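Local coordinates for arginase (Trypanosoma brucei brucei, PDB 4RHJ), which is of unknown function but adopts the arginase-deacetylase fold, having evolved without the binuclear manganese cluster of true arginases, at residues A[72-86]-A[91-103]. Residues are numbered along the deposited sequence; the frame is centred on the assembly and turned at random.
Sequences CDHYAELTIHDKGPI and ETVMFMPVLNCGQ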
loop_
_atom_site.group_PDB
_atom_site.type_symbol
_atom_site.label_atom_id
_atom_site.label_comp_id
_atom_site.label_asym_id
_atom_site.label_seq_id
_atom_site.Cartn_x
_atom_site.Cartn_y
_atom_site.Cartn_z
ATOM N N CYS A 72 3.849 7.940 -20.101
ATOM C CA CYS A 72 2.738 8.262 -19.216
ATOM C C CYS A 72 1.770 7.097 -19.018
ATOM O O CYS A 72 1.868 6.070 -19.693
ATOM C CB CYS A 72 1.964 9.469 -19.754
ATOM S SG CYS A 72 2.865 11.031 -19.758
ATOM N N ASP A 73 0.837 7.270 -18.083
ATOM C CA ASP A 73 -0.188 6.275 -17.827
ATOM C C ASP A 73 -1.120 6.236 -19.028
ATOM O O ASP A 73 -1.495 5.167 -19.515
ATOM C CB ASP A 73 -0.941 6.603 -16.534
ATOM C CG ASP A 73 -1.947 5.558 -16.183
ATOM O OD1 ASP A 73 -1.840 4.467 -16.761
ATOM O OD2 ASP A 73 -2.833 5.811 -15.344
ATOM N N HIS A 74 -1.451 7.431 -19.512
ATOM C CA HIS A 74 -2.312 7.636 -20.667
ATOM C C HIS A 74 -1.468 7.825 -21.905
ATOM O O HIS A 74 -0.273 8.099 -21.812
ATOM C CB HIS A 74 -3.211 8.845 -20.441
ATOM C CG HIS A 74 -3.486 9.098 -18.998
ATOM N ND1 HIS A 74 -3.090 10.249 -18.354
ATOM C CD2 HIS A 74 -4.066 8.321 -18.059
ATOM C CE1 HIS A 74 -3.441 10.182 -17.085
ATOM N NE2 HIS A 74 -4.031 9.018 -16.878
ATOM N N TYR A 75 -2.096 7.712 -23.065
ATOM C CA TYR A 75 -1.344 7.589 -24.300
ATOM C C TYR A 75 -0.877 8.943 -24.831
ATOM O O TYR A 75 -1.253 9.379 -25.914
ATOM C CB TYR A 75 -2.173 6.816 -25.335
ATOM C CG TYR A 75 -2.372 5.350 -24.960
ATOM C CD1 TYR A 75 -1.600 4.752 -23.963
ATOM C CD2 TYR A 75 -3.328 4.568 -25.596
ATOM C CE1 TYR A 75 -1.775 3.427 -23.612
ATOM C CE2 TYR A 75 -3.504 3.236 -25.251
ATOM C CZ TYR A 75 -2.728 2.673 -24.260
ATOM O OH TYR A 75 -2.904 1.351 -23.919
ATOM N N ALA A 76 -0.040 9.591 -24.026
ATOM C CA ALA A 76 0.761 10.743 -24.437
ATOM C C ALA A 76 2.162 10.585 -23.838
ATOM O O ALA A 76 2.330 9.865 -22.856
ATOM C CB ALA A 76 0.124 12.027 -23.986
ATOM N N GLU A 77 3.167 11.228 -24.428
ATOM C CA GLU A 77 4.537 11.105 -23.930
ATOM C C GLU A 77 5.184 12.467 -23.610
ATOM O O GLU A 77 5.104 13.397 -24.416
ATOM C CB GLU A 77 5.396 10.327 -24.946
ATOM C CG GLU A 77 4.949 10.426 -26.416
ATOM C CD GLU A 77 5.789 9.553 -27.355
ATOM O OE1 GLU A 77 5.206 8.792 -28.157
ATOM O OE2 GLU A 77 7.033 9.629 -27.295
ATOM N N LEU A 78 5.817 12.581 -22.437
ATOM C CA LEU A 78 6.519 13.817 -22.072
ATOM C C LEU A 78 7.780 14.001 -22.921
ATOM O O LEU A 78 8.446 13.020 -23.271
ATOM C CB LEU A 78 6.903 13.833 -20.588
ATOM C CG LEU A 78 5.893 13.765 -19.441
ATOM C CD1 LEU A 78 6.656 13.677 -18.140
ATOM C CD2 LEU A 78 4.921 14.946 -19.411
ATOM N N THR A 79 8.088 15.258 -23.259
ATOM C CA THR A 79 9.317 15.617 -23.973
ATOM C C THR A 79 9.996 16.817 -23.270
ATOM O O THR A 79 9.410 17.887 -23.165
ATOM C CB THR A 79 9.032 15.934 -25.492
ATOM O OG1 THR A 79 8.747 17.319 -25.682
ATOM C CG2 THR A 79 7.863 15.124 -26.015
ATOM N N ILE A 80 11.226 16.633 -22.787
ATOM C CA ILE A 80 11.889 17.632 -21.931
ATOM C C ILE A 80 13.022 18.431 -22.613
ATOM O O ILE A 80 14.036 17.870 -23.040
ATOM C CB ILE A 80 12.463 16.960 -20.651
ATOM C CG1 ILE A 80 11.349 16.251 -19.853
ATOM C CG2 ILE A 80 13.266 17.961 -19.805
ATOM C CD1 ILE A 80 10.344 17.151 -19.146
ATOM N N HIS A 81 12.829 19.750 -22.679
ATOM C CA HIS A 81 13.747 20.696 -23.334
ATOM C C HIS A 81 14.293 21.744 -22.377
ATOM O O HIS A 81 13.570 22.281 -21.537
ATOM C CB HIS A 81 13.054 21.431 -24.481
ATOM C CG HIS A 81 11.959 20.650 -25.119
ATOM N ND1 HIS A 81 12.181 19.774 -26.160
ATOM C CD2 HIS A 81 10.636 20.586 -24.852
ATOM C CE1 HIS A 81 11.038 19.222 -26.519
ATOM N NE2 HIS A 81 10.084 19.698 -25.740
ATOM N N ASP A 82 15.566 22.069 -22.543
ATOM C CA ASP A 82 16.217 23.025 -21.666
ATOM C C ASP A 82 16.279 24.439 -22.285
ATOM O O ASP A 82 16.308 25.444 -21.564
ATOM C CB ASP A 82 17.610 22.495 -21.304
ATOM C CG ASP A 82 17.544 21.188 -20.532
ATOM O OD1 ASP A 82 16.556 20.972 -19.794
ATOM O OD2 ASP A 82 18.474 20.372 -20.661
ATOM N N LYS A 83 16.265 24.504 -23.616
ATOM C CA LYS A 83 16.356 25.765 -24.351
ATOM C C LYS A 83 15.116 26.042 -25.195
ATOM O O LYS A 83 14.348 25.135 -25.500
ATOM C CB LYS A 83 17.582 25.758 -25.260
ATOM C CG LYS A 83 17.468 24.769 -26.410
ATOM C CD LYS A 83 18.683 24.813 -27.310
ATOM C CE LYS A 83 18.385 24.189 -28.663
ATOM N NZ LYS A 83 17.976 22.765 -28.524
ATOM N N GLY A 84 14.944 27.298 -25.593
ATOM C CA GLY A 84 13.815 27.694 -26.418
ATOM C C GLY A 84 14.202 28.450 -27.681
ATOM O O GLY A 84 15.293 29.020 -27.765
ATOM N N PRO A 85 13.290 28.494 -28.666
ATOM C CA PRO A 85 11.910 27.992 -28.595
ATOM C C PRO A 85 11.718 26.489 -28.864
ATOM O O PRO A 85 12.586 25.811 -29.420
ATOM C CB PRO A 85 11.195 28.813 -29.670
ATOM C CG PRO A 85 12.242 29.120 -30.655
ATOM C CD PRO A 85 13.544 29.229 -29.915
ATOM N N ILE A 86 10.553 25.991 -28.452
ATOM C CA ILE A 86 10.166 24.597 -28.643
ATOM C C ILE A 86 8.969 24.539 -29.599
ATOM O O ILE A 86 8.222 25.512 -29.718
ATOM C CB ILE A 86 9.811 23.907 -27.291
ATOM C CG1 ILE A 86 10.802 24.299 -26.186
ATOM C CG2 ILE A 86 9.743 22.390 -27.455
ATOM C CD1 ILE A 86 10.361 23.891 -24.798
ATOM N N GLU A 91 -2.055 17.795 -33.874
ATOM C CA GLU A 91 -3.288 17.032 -33.848
ATOM C C GLU A 91 -3.213 15.788 -32.976
ATOM O O GLU A 91 -2.883 15.838 -31.794
ATOM C CB GLU A 91 -3.731 16.660 -35.268
ATOM C CG GLU A 91 -5.201 16.278 -35.383
ATOM C CD GLU A 91 -6.090 17.026 -34.405
ATOM O OE1 GLU A 91 -6.467 18.180 -34.699
ATOM O OE2 GLU A 91 -6.418 16.459 -33.341
ATOM N N THR A 92 -3.554 14.672 -33.607
ATOM C CA THR A 92 -3.809 13.382 -32.964
ATOM C C THR A 92 -2.569 12.714 -32.339
ATOM O O THR A 92 -2.693 11.949 -31.374
ATOM C CB THR A 92 -4.451 12.401 -33.975
ATOM O OG1 THR A 92 -4.108 12.797 -35.308
ATOM C CG2 THR A 92 -5.964 12.410 -33.851
ATOM N N VAL A 93 -1.384 12.994 -32.885
ATOM C CA VAL A 93 -0.143 12.466 -32.314
ATOM C C VAL A 93 0.344 13.333 -31.158
ATOM O O VAL A 93 0.700 14.502 -31.335
ATOM C CB VAL A 93 0.989 12.359 -33.353
ATOM C CG1 VAL A 93 2.290 11.930 -32.668
ATOM C CG2 VAL A 93 0.609 11.378 -34.440
ATOM N N MET A 94 0.384 12.731 -29.977
ATOM C CA MET A 94 0.568 13.473 -28.747
ATOM C C MET A 94 2.009 13.436 -28.234
ATOM O O MET A 94 2.603 12.374 -28.040
ATOM C CB MET A 94 -0.398 12.931 -27.689
ATOM C CG MET A 94 -1.794 12.566 -28.241
ATOM S SD MET A 94 -2.855 13.979 -28.685
ATOM C CE MET A 94 -4.441 13.188 -28.920
ATOM N N PHE A 95 2.571 14.621 -28.060
ATOM C CA PHE A 95 3.764 14.816 -27.255
ATOM C C PHE A 95 3.333 15.698 -26.094
ATOM O O PHE A 95 2.185 16.131 -26.051
ATOM C CB PHE A 95 4.894 15.467 -28.062
ATOM C CG PHE A 95 5.823 14.483 -28.737
ATOM C CD1 PHE A 95 5.626 13.116 -28.628
ATOM C CD2 PHE A 95 6.910 14.934 -29.472
ATOM C CE1 PHE A 95 6.486 12.222 -29.249
ATOM C CE2 PHE A 95 7.773 14.038 -30.089
ATOM C CZ PHE A 95 7.556 12.682 -29.974
ATOM N N MET A 96 4.224 15.945 -25.143
ATOM C CA MET A 96 3.972 16.937 -24.092
ATOM C C MET A 96 5.257 17.665 -23.700
ATOM O O MET A 96 5.872 17.332 -22.679
ATOM C CB MET A 96 3.361 16.287 -22.857
ATOM C CG MET A 96 1.917 16.656 -22.608
ATOM S SD MET A 96 0.940 15.164 -22.526
ATOM C CE MET A 96 1.974 14.162 -21.489
ATOM N N PRO A 97 5.653 18.664 -24.510
ATOM C CA PRO A 97 6.917 19.402 -24.411
ATOM C C PRO A 97 7.075 20.220 -23.131
ATOM O O PRO A 97 6.412 21.234 -22.949
ATOM C CB PRO A 97 6.873 20.319 -25.642
ATOM C CG PRO A 97 5.974 19.635 -26.596
ATOM C CD PRO A 97 4.903 19.066 -25.715
ATOM N N VAL A 98 7.982 19.799 -22.263
ATOM C CA VAL A 98 8.147 20.497 -21.003
ATOM C C VAL A 98 9.522 21.136 -20.855
ATOM O O VAL A 98 10.566 20.524 -21.098
ATOM C CB VAL A 98 7.871 19.563 -19.812
ATOM C CG1 VAL A 98 8.504 20.103 -18.535
ATOM C CG2 VAL A 98 6.366 19.361 -19.639
ATOM N N LEU A 99 9.473 22.394 -20.439
ATOM C CA LEU A 99 10.625 23.259 -20.286
ATOM C C LEU A 99 11.228 23.179 -18.888
ATOM O O LEU A 99 10.607 23.615 -17.927
ATOM C CB LEU A 99 10.201 24.695 -20.584
ATOM C CG LEU A 99 11.248 25.762 -20.353
ATOM C CD1 LEU A 99 12.256 25.677 -21.488
ATOM C CD2 LEU A 99 10.585 27.126 -20.253
ATOM N N ASN A 100 12.441 22.640 -18.781
ATOM C CA ASN A 100 13.130 22.544 -17.494
ATOM C C ASN A 100 13.864 23.815 -17.063
ATOM O O ASN A 100 14.938 24.134 -17.592
ATOM C CB ASN A 100 14.140 21.397 -17.506
ATOM C CG ASN A 100 14.909 21.299 -16.196
ATOM O OD1 ASN A 100 14.352 21.541 -15.127
ATOM N ND2 ASN A 100 16.189 20.952 -16.275
ATOM N N CYS A 101 13.303 24.522 -16.085
ATOM C CA CYS A 101 13.973 25.700 -15.544
ATOM C C CYS A 101 14.852 25.335 -14.356
ATOM O O CYS A 101 15.451 26.215 -13.742
ATOM C CB CYS A 101 12.959 26.773 -15.127
ATOM S SG CYS A 101 11.935 27.428 -16.460
ATOM N N GLY A 102 14.915 24.050 -14.017
ATOM C CA GLY A 102 15.773 23.602 -12.933
ATOM C C GLY A 102 15.414 24.099 -11.537
ATOM O O GLY A 102 14.312 24.576 -11.293
ATOM N N GLN A 103 16.368 23.994 -10.615
ATOM C CA GLN A 103 16.138 24.345 -9.215
ATOM C C GLN A 103 16.270 25.838 -8.937
ATOM O O GLN A 103 17.197 26.488 -9.418
ATOM C CB GLN A 103 17.119 23.586 -8.308
ATOM C CG GLN A 103 16.879 22.090 -8.184
ATOM C CD GLN A 103 15.656 21.757 -7.359
ATOM O OE1 GLN A 103 14.978 22.645 -6.862
ATOM N NE2 GLN A 103 15.364 20.470 -7.214
#
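T79 and H81 on strand 77-81, one of the two outermost within this chain, pair in parallel with P97 and L99 on strand 95-103 in the parallel sheet of the arginase-deacetylase fold. After a weak, bent bond from M96 N to E77 O, four well-formed backbone bonds carry the pairing: V98 N gives a nearly straight one to T79 O (2.6 Å), T79 N and H81 N donate to M96 O and V98 O, and N100 N closes the row on H81 O. P97 has no N-H to give; its CA lies 3.2 Å from T79 O in a CH···O contact.

On the face carrying T79, P97 and H81, T79 CG2 sits over the F95 ring in a CH-pi contact, 3.9 Å from the centroid. The E77 chain, extended beyond CG, brings OE2 to 3.3 Å from F95 CE1, its carboxylate turned 54° from the ring plane. P97 CB meets the H81 imidazole edge, 3.3 Å from NE2, while I86 CG2 lies over one face, toward the rim.

Across the sheet, I80 CD1 packs on V98 CB. Bends at chi2 (124°) and chi3 bring M96 SD to 3.6 Å from A76 CB and CE to L78 CD2 and C72 SG. The L99 backbone also hydrogen-bonds to V46 and L48 of strand 46-50, next inward; R206 of the second subunit packs on E77. N100 OD1 accepts from G102 N at 2.8 Å, an Asx turn with the donor above the amide plane.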